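Local coordinates for hypothetical protein (Neisseria meningitidis Z2491, PDB 2F46), which is a putative phosphatase of the nonclassical, eukaryotic-like kind, probably hydrolysing phosphate esters, at residues R84-H89 with C115-G120. Sequence-based numbering, arbitrary orientation.
Sequences RDIQKH and CSLLWG
Ile86 reaches across to helix 113-125 and sets its two branches against two successive leucines, Leu117 and Leu118. The longer branch ends at CD1, which rests 3.9 Å from Leu117 CB, close to the root of that side chain and so near the helix backbone. The shorter branch, the methyl CG2, meets a methyl end instead: it lies 3.8 Å from Leu118 CD2. CG1 stands beside the backbone N (chi1 -74°) and CG2 beside the carbonyl carbon; with the chain then extended (chi2 171°), CD1 lies mainly on Leu117 but also comes within 4.2 Å of Leu118 CD2. A beta-branched residue suits this place, since both arms begin at CB and present a broad apolar front from a loop. Leu118 leaves the helix pointing neither at Ile86 nor away from it, and only its end comes in; leucine suits it because the fork stands one carbon further from the backbone. Leu117 offers its CB methylene close to the helix, with its CD1 alongside, 4.2 Å from Ile86 CD1.

Immediately after Ile86, Gln87 occupies the N-cap position of helix 88-99, its backbone N hydrogen-bonded to Asp90 OD2, one half of a capping box. Ile86 also touches Val91 of that helix, while Leu117 packs on Phe147. With no directional bond between the segments, the fit rests on the shapes of three buried aliphatic side chains and the hydrophobic gain from burying them.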
loop_
_atom_site.group_PDB
_atom_site.type_symbol
_atom_site.label_atom_id
_atom_site.label_comp_id
_atom_site.label_asym_id
_atom_site.label_seq_id
_atom_site.Cartn_x
_atom_site.Cartn_y
_atom_site.Cartn_z
ATOM N N ARG A 84 4.667 -2.421 13.163
ATOM C CA ARG A 84 5.232 -3.238 14.231
ATOM C C ARG A 84 4.825 -4.713 14.113
ATOM O O ARG A 84 5.682 -5.598 14.295
ATOM C CB ARG A 84 4.771 -2.677 15.591
ATOM C CG ARG A 84 4.915 -3.666 16.767
ATOM C CD ARG A 84 4.595 -3.045 18.142
ATOM N NE ARG A 84 5.268 -3.777 19.228
ATOM C CZ ARG A 84 6.572 -3.706 19.477
ATOM N NH1 ARG A 84 7.355 -2.948 18.722
ATOM N NH2 ARG A 84 7.099 -4.405 20.480
ATOM N N ASP A 85 3.565 -4.971 13.818
ATOM C CA ASP A 85 3.013 -6.333 13.923
ATOM C C ASP A 85 2.983 -7.108 12.616
ATOM O O ASP A 85 2.520 -8.253 12.589
ATOM C CB ASP A 85 1.620 -6.319 14.536
ATOM N N ILE A 86 3.501 -6.529 11.530
ATOM C CA ILE A 86 3.495 -7.220 10.242
ATOM C C ILE A 86 4.241 -8.555 10.377
ATOM O O ILE A 86 5.395 -8.584 10.843
ATOM C CB ILE A 86 4.174 -6.369 9.150
ATOM C CG1 ILE A 86 3.247 -5.233 8.744
ATOM C CG2 ILE A 86 4.513 -7.226 7.924
ATOM C CD1 ILE A 86 3.927 -4.211 7.836
ATOM N N GLN A 87 3.563 -9.633 9.970
ATOM C CA GLN A 87 4.115 -10.966 10.000
ATOM C C GLN A 87 4.045 -11.553 8.610
ATOM O O GLN A 87 3.498 -10.959 7.681
ATOM C CB GLN A 87 3.326 -11.829 10.975
ATOM C CG GLN A 87 3.467 -11.423 12.409
ATOM C CD GLN A 87 2.819 -12.406 13.339
ATOM O OE1 GLN A 87 1.613 -12.332 13.620
ATOM N NE2 GLN A 87 3.612 -13.346 13.827
ATOM N N LYS A 88 4.630 -12.741 8.481
ATOM C CA LYS A 88 4.637 -13.468 7.220
ATOM C C LYS A 88 3.248 -13.617 6.599
ATOM O O LYS A 88 3.150 -13.406 5.369
ATOM C CB LYS A 88 5.270 -14.850 7.414
ATOM N N HIS A 89 2.242 -13.939 7.413
ATOM C CA HIS A 89 0.849 -14.095 6.931
ATOM C C HIS A 89 0.388 -12.808 6.218
ATOM O O HIS A 89 -0.204 -12.868 5.145
ATOM C CB HIS A 89 -0.146 -14.614 8.012
ATOM C CG HIS A 89 -0.603 -13.635 9.055
ATOM N ND1 HIS A 89 0.008 -13.547 10.284
ATOM C CD2 HIS A 89 -1.709 -12.861 9.143
ATOM C CE1 HIS A 89 -0.635 -12.680 11.040
ATOM N NE2 HIS A 89 -1.688 -12.249 10.375
ATOM N N CYS A 115 2.273 -0.321 3.397
ATOM C CA CYS A 115 2.178 -0.870 2.045
ATOM C C CYS A 115 3.583 -1.216 1.528
ATOM O O CYS A 115 3.868 -2.318 1.027
ATOM C CB CYS A 115 1.461 0.107 1.114
ATOM S SG CYS A 115 -0.033 0.897 1.853
ATOM N N SER A 116 4.480 -0.245 1.717
ATOM C CA SER A 116 5.832 -0.389 1.216
ATOM C C SER A 116 6.558 -1.522 1.932
ATOM O O SER A 116 7.373 -2.241 1.342
ATOM C CB SER A 116 6.577 0.936 1.327
ATOM O OG SER A 116 5.935 1.964 0.602
ATOM N N LEU A 117 6.275 -1.711 3.211
ATOM C CA LEU A 117 6.860 -2.839 3.940
ATOM C C LEU A 117 6.285 -4.184 3.503
ATOM O O LEU A 117 7.024 -5.183 3.376
ATOM C CB LEU A 117 6.650 -2.680 5.421
ATOM C CG LEU A 117 7.529 -1.676 6.121
ATOM C CD1 LEU A 117 7.073 -1.473 7.523
ATOM C CD2 LEU A 117 8.960 -2.135 6.154
ATOM N N LEU A 118 4.986 -4.273 3.305
ATOM C CA LEU A 118 4.404 -5.524 2.848
ATOM C C LEU A 118 5.017 -5.925 1.500
ATOM O O LEU A 118 5.361 -7.106 1.290
ATOM C CB LEU A 118 2.880 -5.405 2.763
ATOM C CG LEU A 118 2.203 -5.289 4.136
ATOM C CD1 LEU A 118 0.781 -4.810 3.950
ATOM C CD2 LEU A 118 2.219 -6.620 4.898
ATOM N N TRP A 119 5.146 -4.955 0.595
ATOM C CA TRP A 119 5.811 -5.135 -0.706
ATOM C C TRP A 119 7.253 -5.523 -0.476
ATOM O O TRP A 119 7.751 -6.538 -0.994
ATOM C CB TRP A 119 5.720 -3.848 -1.519
ATOM C CG TRP A 119 6.441 -3.849 -2.786
ATOM C CD1 TRP A 119 5.967 -4.271 -3.988
ATOM C CD2 TRP A 119 7.745 -3.352 -3.009
ATOM N NE1 TRP A 119 6.951 -4.124 -4.949
ATOM C CE2 TRP A 119 8.049 -3.554 -4.369
ATOM C CE3 TRP A 119 8.712 -2.779 -2.171
ATOM C CZ2 TRP A 119 9.255 -3.177 -4.925
ATOM C CZ3 TRP A 119 9.914 -2.387 -2.733
ATOM C CH2 TRP A 119 10.186 -2.624 -4.082
ATOM N N GLY A 120 7.932 -4.768 0.368
ATOM C CA GLY A 120 9.388 -4.913 0.536
ATOM C C GLY A 120 9.808 -6.205 1.198
ATOM O O GLY A 120 10.821 -6.775 0.828
#